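Local coordinates for protein dihydroneopterin aldolase (Burkholderia thailandensis, PDB 3V9O) that is a T-fold (tunnelling fold) protein of the dihydroneopterin aldolase family and binds guanine in a pocket formed between two subunits of its four-chain assembly, at residues V49-D54 with E95-A100; D99-S104 with V116-P121. All blocks are in the same frame, centred on the assembly; numbering follows the deposited sequence.

Contact 1 of 2, residues V49-D54 with E95-A100; sequences VVINVD and ETLCDA. With GUN (guanine), chain G.
Leu97 has CG anti to its backbone N (chi1 177°), which directs the isobutyl end from helix 94-106 toward strand 47-58, where Val49 reaches toward it. The two side chains touch tip to tip, Val49 CG1 lying 4.2 Å from Leu97 CD2. The same leucine methyl also meets the far end of Ile51, whose CD1 is 4.3 Å from Leu97 CD2. One branch of Leu97 is thus shared by two strand residues two positions apart, both on the helix-facing side of the strand. The contact is small and wholly apolar: the segments bury 74 Å² between them, and the backbones stay 8.5 Å apart even at their nearest CA atoms, those of Ile51 and Cys98.

Two residues before Leu97, Glu95 turns to the guanine pocket instead. Its chain bends at chi2 (82°) and presents both carboxylate oxygens to the base. Guanine N1 donates to Glu95 OE1 at 2.8 Å and guanine N2 to Glu95 OE2 at 2.7 Å, both nearly straight. This paired grip fixes the rotation of the carboxylate and the orientation of the base. Gln94 N, and Val73 O, Asp74 OD1 and Tyr75 N of the second subunit, also hydrogen-bond the base, so the pocket spans a subunit interface.

Around the hydrophobic contact, strand 47-58 runs antiparallel between strands 22-34 and 113-120. Leu97 also touches Met34 and Thr118 on those flanking strands, while helix 76-87 packs alongside, bringing Cys85 against Leu97 and Val82 against Ile51.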
ATOM      1  N   VAL A  49     -19.682  -4.523   8.382  1.00 13.85           N
ATOM      2  CA  VAL A  49     -19.000  -4.645   7.081  1.00 13.66           C
ATOM      3  C   VAL A  49     -18.247  -3.361   6.875  1.00 13.28           C
ATOM      4  O   VAL A  49     -18.795  -2.254   7.107  1.00 14.00           O
ATOM      5  CB  VAL A  49     -20.023  -4.896   5.941  1.00 14.83           C
ATOM      6  CG1 VAL A  49     -19.292  -4.973   4.566  1.00 16.97           C
ATOM      7  CG2 VAL A  49     -20.815  -6.184   6.192  1.00 16.35           C
ATOM      8  N   VAL A  50     -16.969  -3.439   6.446  1.00 12.40           N
ATOM      9  CA  VAL A  50     -16.143  -2.226   6.232  1.00 12.03           C
ATOM     10  C   VAL A  50     -15.873  -2.115   4.727  1.00 14.44           C
ATOM     11  O   VAL A  50     -15.437  -3.110   4.066  1.00 13.06           O
ATOM     12  CB  VAL A  50     -14.851  -2.318   7.032  1.00 12.70           C
ATOM     13  CG1 VAL A  50     -13.940  -1.129   6.719  1.00 15.59           C
ATOM     14  CG2 VAL A  50     -15.163  -2.377   8.563  1.00 14.01           C
ATOM     15  N   ILE A  51     -16.141  -0.932   4.190  1.00 12.74           N
ATOM     16  CA  ILE A  51     -16.146  -0.702   2.725  1.00 11.86           C
ATOM     17  C   ILE A  51     -15.138   0.381   2.388  1.00 12.58           C
ATOM     18  O   ILE A  51     -15.063   1.405   3.074  1.00 13.57           O
ATOM     19  CB  ILE A  51     -17.548  -0.292   2.290  1.00 12.75           C
ATOM     20  CG1 ILE A  51     -18.474  -1.462   2.607  1.00 16.40           C
ATOM     21  CG2 ILE A  51     -17.557  -0.004   0.750  1.00 14.77           C
ATOM     22  CD1 ILE A  51     -19.899  -1.172   2.576  1.00 24.05           C
ATOM     23  N   ASN A  52     -14.329   0.178   1.358  1.00 12.48           N
ATOM     24  CA  ASN A  52     -13.404   1.198   0.875  1.00 12.26           C
ATOM     25  C   ASN A  52     -13.675   1.417  -0.579  1.00 13.28           C
ATOM     26  O   ASN A  52     -13.953   0.479  -1.333  1.00 13.59           O
ATOM     27  CB  ASN A  52     -11.931   0.729   1.063  1.00 11.87           C
ATOM     28  CG  ASN A  52     -11.521   0.840   2.488  1.00 12.49           C
ATOM     29  OD1 ASN A  52     -11.060   1.889   2.894  1.00 13.49           O
ATOM     30  ND2 ASN A  52     -11.760  -0.204   3.303  1.00 13.85           N
ATOM     31  N   VAL A  53     -13.621   2.692  -1.009  1.00 12.91           N
ATOM     32  CA  VAL A  53     -13.967   3.042  -2.412  1.00 13.37           C
ATOM     33  C   VAL A  53     -12.932   4.041  -2.925  1.00 13.74           C
ATOM     34  O   VAL A  53     -12.527   4.987  -2.225  1.00 13.43           O
ATOM     35  CB  VAL A  53     -15.332   3.743  -2.490  1.00 14.02           C
ATOM     36  CG1 VAL A  53     -15.714   4.108  -3.960  1.00 15.08           C
ATOM     37  CG2 VAL A  53     -16.443   2.826  -1.867  1.00 16.47           C
ATOM     38  N   ASP A  54     -12.518   3.815  -4.178  1.00 15.19           N
ATOM     39  CA  ASP A  54     -11.652   4.764  -4.922  1.00 15.09           C
ATOM     40  C   ASP A  54     -12.410   5.058  -6.217  1.00 15.12           C
ATOM     41  O   ASP A  54     -12.838   4.167  -6.955  1.00 15.67           O
ATOM     42  CB  ASP A  54     -10.290   4.206  -5.279  1.00 15.45           C
ATOM     43  CG  ASP A  54      -9.419   3.925  -4.103  1.00 22.41           C
ATOM     44  OD1 ASP A  54      -9.156   4.797  -3.287  1.00 21.59           O
ATOM     45  OD2 ASP A  54      -8.914   2.793  -4.036  1.00 34.50           O
ATOM     46  N   GLU A  95     -19.594 -10.564  -2.639  1.00 14.19           N
ATOM     47  CA  GLU A  95     -19.543 -10.228  -4.063  1.00 14.97           C
ATOM     48  C   GLU A  95     -20.792  -9.491  -4.497  1.00 17.26           C
ATOM     49  O   GLU A  95     -20.693  -8.551  -5.273  1.00 16.20           O
ATOM     50  CB  GLU A  95     -19.417 -11.474  -4.930  1.00 15.96           C
ATOM     51  CG  GLU A  95     -18.015 -12.131  -4.910  1.00 16.30           C
ATOM     52  CD  GLU A  95     -17.745 -13.048  -3.712  1.00 17.85           C
ATOM     53  OE1 GLU A  95     -18.473 -13.067  -2.690  1.00 16.27           O
ATOM     54  OE2 GLU A  95     -16.756 -13.793  -3.803  1.00 17.91           O
ATOM     55  N   THR A  96     -21.947  -9.900  -3.994  1.00 16.92           N
ATOM     56  CA  THR A  96     -23.199  -9.220  -4.396  1.00 15.91           C
ATOM     57  C   THR A  96     -23.159  -7.742  -4.010  1.00 16.98           C
ATOM     58  O   THR A  96     -23.463  -6.876  -4.830  1.00 18.97           O
ATOM     59  CB  THR A  96     -24.354  -9.919  -3.788  1.00 17.24           C
ATOM     60  OG1 THR A  96     -24.395 -11.260  -4.314  1.00 20.09           O
ATOM     61  CG2 THR A  96     -25.663  -9.232  -4.113  1.00 19.88           C
ATOM     62  N   LEU A  97     -22.701  -7.427  -2.812  1.00 14.85           N
ATOM     63  CA  LEU A  97     -22.639  -6.043  -2.365  1.00 15.42           C
ATOM     64  C   LEU A  97     -21.538  -5.310  -3.083  1.00 15.13           C
ATOM     65  O   LEU A  97     -21.773  -4.176  -3.554  1.00 15.92           O
ATOM     66  CB  LEU A  97     -22.389  -6.056  -0.848  1.00 16.35           C
ATOM     67  CG  LEU A  97     -22.234  -4.651  -0.237  1.00 17.03           C
ATOM     68  CD1 LEU A  97     -23.455  -3.810  -0.395  1.00 20.19           C
ATOM     69  CD2 LEU A  97     -21.838  -4.757   1.293  1.00 18.54           C
ATOM     70  N   CYS A  98     -20.351  -5.888  -3.168  1.00 13.94           N
ATOM     71  CA  CYS A  98     -19.239  -5.217  -3.783  1.00 13.75           C
ATOM     72  C   CYS A  98     -19.513  -4.882  -5.248  1.00 14.82           C
ATOM     73  O   CYS A  98     -19.230  -3.751  -5.674  1.00 14.22           O
ATOM     74  CB  CYS A  98     -18.016  -6.137  -3.640  1.00 14.71           C
ATOM     75  SG  CYS A  98     -16.450  -5.350  -4.087  1.00 17.19           S
ATOM     76  N   ASP A  99     -20.014  -5.846  -5.975  1.00 15.23           N
ATOM     77  CA  ASP A  99     -20.294  -5.653  -7.392  1.00 15.39           C
ATOM     78  C   ASP A  99     -21.393  -4.596  -7.568  1.00 17.06           C
ATOM     79  O   ASP A  99     -21.320  -3.789  -8.541  1.00 17.25           O
ATOM     80  CB  ASP A  99     -20.779  -6.953  -8.015  1.00 15.82           C
ATOM     81  CG  ASP A  99     -19.687  -8.044  -8.138  1.00 17.04           C
ATOM     82  OD1 ASP A  99     -18.489  -7.795  -7.852  1.00 19.78           O
ATOM     83  OD2 ASP A  99     -20.091  -9.162  -8.521  1.00 19.79           O
ATOM     84  N   ALA A 100     -22.405  -4.559  -6.688  1.00 15.28           N
ATOM     85  CA  ALA A 100     -23.475  -3.589  -6.817  1.00 16.71           C
ATOM     86  C   ALA A 100     -22.979  -2.179  -6.571  1.00 14.92           C
ATOM     87  O   ALA A 100     -23.385  -1.260  -7.308  1.00 16.34           O
ATOM     88  CB  ALA A 100     -24.633  -3.921  -5.869  1.00 17.66           C
TER
HETATM   89  N9  GUN G 145     -17.842 -17.848   2.162  1.00 17.40           N
HETATM   90  C8  GUN G 145     -18.775 -17.424   3.099  1.00 20.45           C
HETATM   91  N7  GUN G 145     -19.350 -16.178   2.771  1.00 18.14           N
HETATM   92  C5  GUN G 145     -18.768 -15.904   1.547  1.00 13.85           C
HETATM   93  C6  GUN G 145     -18.918 -14.747   0.646  1.00 13.15           C
HETATM   94  O6  GUN G 145     -19.674 -13.783   0.841  1.00 15.76           O
HETATM   95  N1  GUN G 145     -18.152 -14.779  -0.518  1.00 14.94           N
HETATM   96  C2  GUN G 145     -17.228 -15.787  -0.787  1.00 14.45           C
HETATM   97  N2  GUN G 145     -16.447 -15.709  -1.916  1.00 15.80           N
HETATM   98  N3  GUN G 145     -17.074 -16.891   0.064  1.00 14.37           N
HETATM   99  C4  GUN G 145     -17.857 -16.872   1.200  1.00 14.60           C

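Contact 2 of 2, residues D99-S104 with V116-P121; sequences DAIAAS and VSTEKP
In the helical layer of the alpha+beta tunnelling fold (T-fold), whose helices cover one face of a four-stranded antiparallel sheet, helix 94-106 packs against strand 113-120. The two segments run nearly antiparallel, their axes at 156° and 8.3 Å apart at closest approach. Val116 carries most of the contact, its CB branching toward the helix. CG1, anti to the backbone N (chi1 -178°), goes to the isoleucine, with Ile101 CG2 3.9 Å from Val116 CG1. The other methyl sits mainly against the helix backbone, Val116 CG2 being 3.8 Å from Ala102 CA, and still touches Ile101 CG2. The CA atoms of Ala102 and Val116 are 6.1 Å apart, a close approach consistent with the small side chain of Ala102.

Farther along the strand, Thr118 turns its methyl to the helix while its OG1 is hydrogen-bonded to Gln94 OE1, at the start of the same helix. Ile101 also reaches Val82 and Cys85 of helix 76-87, linking the two helices above the sheet. On the sheet's other face, Glu119 forms a salt bridge with Arg28 of the second subunit. Within the contact, the end of Ile101 comes near the threonine methyl, Ile101 CD1 lying within 4.4 Å of Thr118 CG2.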
ATOM      1  N   ASP A  99     -20.014  -5.846  -5.975  1.00 15.23           N
ATOM      2  CA  ASP A  99     -20.294  -5.653  -7.392  1.00 15.39           C
ATOM      3  C   ASP A  99     -21.393  -4.596  -7.568  1.00 17.06           C
ATOM      4  O   ASP A  99     -21.320  -3.789  -8.541  1.00 17.25           O
ATOM      5  CB  ASP A  99     -20.779  -6.953  -8.015  1.00 15.82           C
ATOM      6  CG  ASP A  99     -19.687  -8.044  -8.138  1.00 17.04           C
ATOM      7  OD1 ASP A  99     -18.489  -7.795  -7.852  1.00 19.78           O
ATOM      8  OD2 ASP A  99     -20.091  -9.162  -8.521  1.00 19.79           O
ATOM      9  N   ALA A 100     -22.405  -4.559  -6.688  1.00 15.28           N
ATOM     10  CA  ALA A 100     -23.475  -3.589  -6.817  1.00 16.71           C
ATOM     11  C   ALA A 100     -22.979  -2.179  -6.571  1.00 14.92           C
ATOM     12  O   ALA A 100     -23.385  -1.260  -7.308  1.00 16.34           O
ATOM     13  CB  ALA A 100     -24.633  -3.921  -5.869  1.00 17.66           C
ATOM     14  N   ILE A 101     -22.063  -1.970  -5.623  1.00 14.03           N
ATOM     15  CA  ILE A 101     -21.529  -0.657  -5.341  1.00 14.99           C
ATOM     16  C   ILE A 101     -20.700  -0.235  -6.540  1.00 14.86           C
ATOM     17  O   ILE A 101     -20.828   0.923  -7.020  1.00 14.69           O
ATOM     18  CB  ILE A 101     -20.669  -0.679  -4.080  1.00 14.44           C
ATOM     19  CG1 ILE A 101     -21.566  -0.893  -2.858  1.00 14.79           C
ATOM     20  CG2 ILE A 101     -19.941   0.689  -3.886  1.00 13.47           C
ATOM     21  CD1 ILE A 101     -20.724  -1.360  -1.626  1.00 14.55           C
ATOM     22  N   ALA A 102     -19.862  -1.144  -7.057  1.00 14.16           N
ATOM     23  CA  ALA A 102     -19.058  -0.771  -8.220  1.00 14.30           C
ATOM     24  C   ALA A 102     -19.925  -0.412  -9.424  1.00 14.66           C
ATOM     25  O   ALA A 102     -19.631   0.596 -10.112  1.00 16.19           O
ATOM     26  CB  ALA A 102     -18.075  -1.890  -8.594  1.00 14.19           C
ATOM     27  N   ALA A 103     -20.971  -1.178  -9.706  1.00 14.85           N
ATOM     28  CA  ALA A 103     -21.827  -0.876 -10.863  1.00 16.45           C
ATOM     29  C   ALA A 103     -22.529   0.473 -10.685  1.00 17.26           C
ATOM     30  O   ALA A 103     -22.625   1.267 -11.663  1.00 17.71           O
ATOM     31  CB  ALA A 103     -22.839  -1.984 -11.089  1.00 18.33           C
ATOM     32  N   SER A 104     -23.028   0.738  -9.483  1.00 15.91           N
ATOM     33  CA  SER A 104     -23.659   2.021  -9.213  1.00 14.98           C
ATOM     34  C   SER A 104     -22.717   3.180  -9.478  1.00 15.50           C
ATOM     35  O   SER A 104     -23.108   4.171 -10.110  1.00 17.53           O
ATOM     36  CB  SER A 104     -24.140   2.007  -7.745  1.00 16.65           C
ATOM     37  OG  SER A 104     -24.682   3.264  -7.399  1.00 20.35           O
ATOM     38  N   VAL A 116     -13.616  -0.968  -5.446  1.00 13.05           N
ATOM     39  CA  VAL A 116     -14.460  -1.168  -4.263  1.00 12.42           C
ATOM     40  C   VAL A 116     -14.012  -2.433  -3.568  1.00 12.77           C
ATOM     41  O   VAL A 116     -13.763  -3.454  -4.201  1.00 13.17           O
ATOM     42  CB  VAL A 116     -15.914  -1.377  -4.620  1.00 13.22           C
ATOM     43  CG1 VAL A 116     -16.762  -1.521  -3.317  1.00 14.61           C
ATOM     44  CG2 VAL A 116     -16.425  -0.224  -5.480  1.00 16.50           C
ATOM     45  N   SER A 117     -13.823  -2.340  -2.253  1.00 11.78           N
ATOM     46  CA  SER A 117     -13.632  -3.528  -1.420  1.00 13.18           C
ATOM     47  C   SER A 117     -14.694  -3.533  -0.330  1.00 11.16           C
ATOM     48  O   SER A 117     -15.070  -2.487   0.235  1.00 12.67           O
ATOM     49  CB  SER A 117     -12.214  -3.657  -0.823  1.00 13.03           C
ATOM     50  OG  SER A 117     -11.959  -2.609   0.101  1.00 14.30           O
ATOM     51  N   THR A 118     -15.141  -4.730  -0.011  1.00 12.14           N
ATOM     52  CA  THR A 118     -15.924  -4.994   1.207  1.00 12.32           C
ATOM     53  C   THR A 118     -15.162  -5.991   2.047  1.00 13.18           C
ATOM     54  O   THR A 118     -14.399  -6.799   1.512  1.00 13.18           O
ATOM     55  CB  THR A 118     -17.354  -5.559   0.892  1.00 13.17           C
ATOM     56  OG1 THR A 118     -17.198  -6.807   0.200  1.00 15.50           O
ATOM     57  CG2 THR A 118     -18.136  -4.582  -0.065  1.00 14.15           C
ATOM     58  N   GLU A 119     -15.334  -5.921   3.377  1.00 12.66           N
ATOM     59  CA  GLU A 119     -14.703  -6.945   4.227  1.00 12.24           C
ATOM     60  C   GLU A 119     -15.518  -7.083   5.470  1.00 12.57           C
ATOM     61  O   GLU A 119     -16.221  -6.188   5.933  1.00 12.77           O
ATOM     62  CB  GLU A 119     -13.235  -6.581   4.497  1.00 12.04           C
ATOM     63  CG  GLU A 119     -13.085  -5.342   5.400  1.00 13.55           C
ATOM     64  CD  GLU A 119     -11.699  -4.765   5.437  1.00 18.12           C
ATOM     65  OE1 GLU A 119     -11.039  -4.745   4.390  1.00 19.31           O
ATOM     66  OE2 GLU A 119     -11.318  -4.198   6.492  1.00 19.83           O
ATOM     67  N   LYS A 120     -15.372  -8.286   6.066  1.00 12.91           N
ATOM     68  CA  LYS A 120     -15.993  -8.609   7.340  1.00 13.88           C
ATOM     69  C   LYS A 120     -14.928  -8.762   8.391  1.00 14.10           C
ATOM     70  O   LYS A 120     -14.204  -9.794   8.440  1.00 15.66           O
ATOM     71  CB  LYS A 120     -16.740  -9.947   7.226  1.00 16.10           C
ATOM     72  CG  LYS A 120     -18.020  -9.831   6.507  1.00 15.15           C
ATOM     73  CD  LYS A 120     -18.651 -11.286   6.420  1.00 22.44           C
ATOM     74  CE  LYS A 120     -19.802 -11.349   5.587  1.00 28.28           C
ATOM     75  NZ  LYS A 120     -20.454 -12.744   5.827  1.00 24.03           N
ATOM     76  N   PRO A 121     -14.803  -7.777   9.280  1.00 12.97           N
ATOM     77  CA  PRO A 121     -13.804  -7.907  10.368  1.00 13.75           C
ATOM     78  C   PRO A 121     -14.071  -9.067  11.289  1.00 15.73           C
ATOM     79  O   PRO A 121     -13.090  -9.517  11.930  1.00 16.43           O
ATOM     80  CB  PRO A 121     -13.893  -6.584  11.138  1.00 16.28           C
ATOM     81  CG  PRO A 121     -15.292  -6.006  10.715  1.00 18.29           C
ATOM     82  CD  PRO A 121     -15.477  -6.459   9.310  1.00 14.57           C
TER

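Overall arrangement
Contacts 1 and 2 adjoin each other, their centres about 1 Å apart and each about 6 Å from the centre of the chain. Both use helix 94-106, sharing Asp99 and Ala100, and both reach one sheet through neighbouring antiparallel strands, 47-58 and 113-120. Along the chain the order is strand 47-58, the helix, then strand 113-120, so the helix is joined to a strand that precedes it and one that follows. The strands are probably hydrogen-bonded through Val50 N to Glu119 O (2.9 Å) and Asn52 O to Ser117 N (3.0 Å). One buried helix-sheet core thus adjoins the guanine pocket and the second subunit.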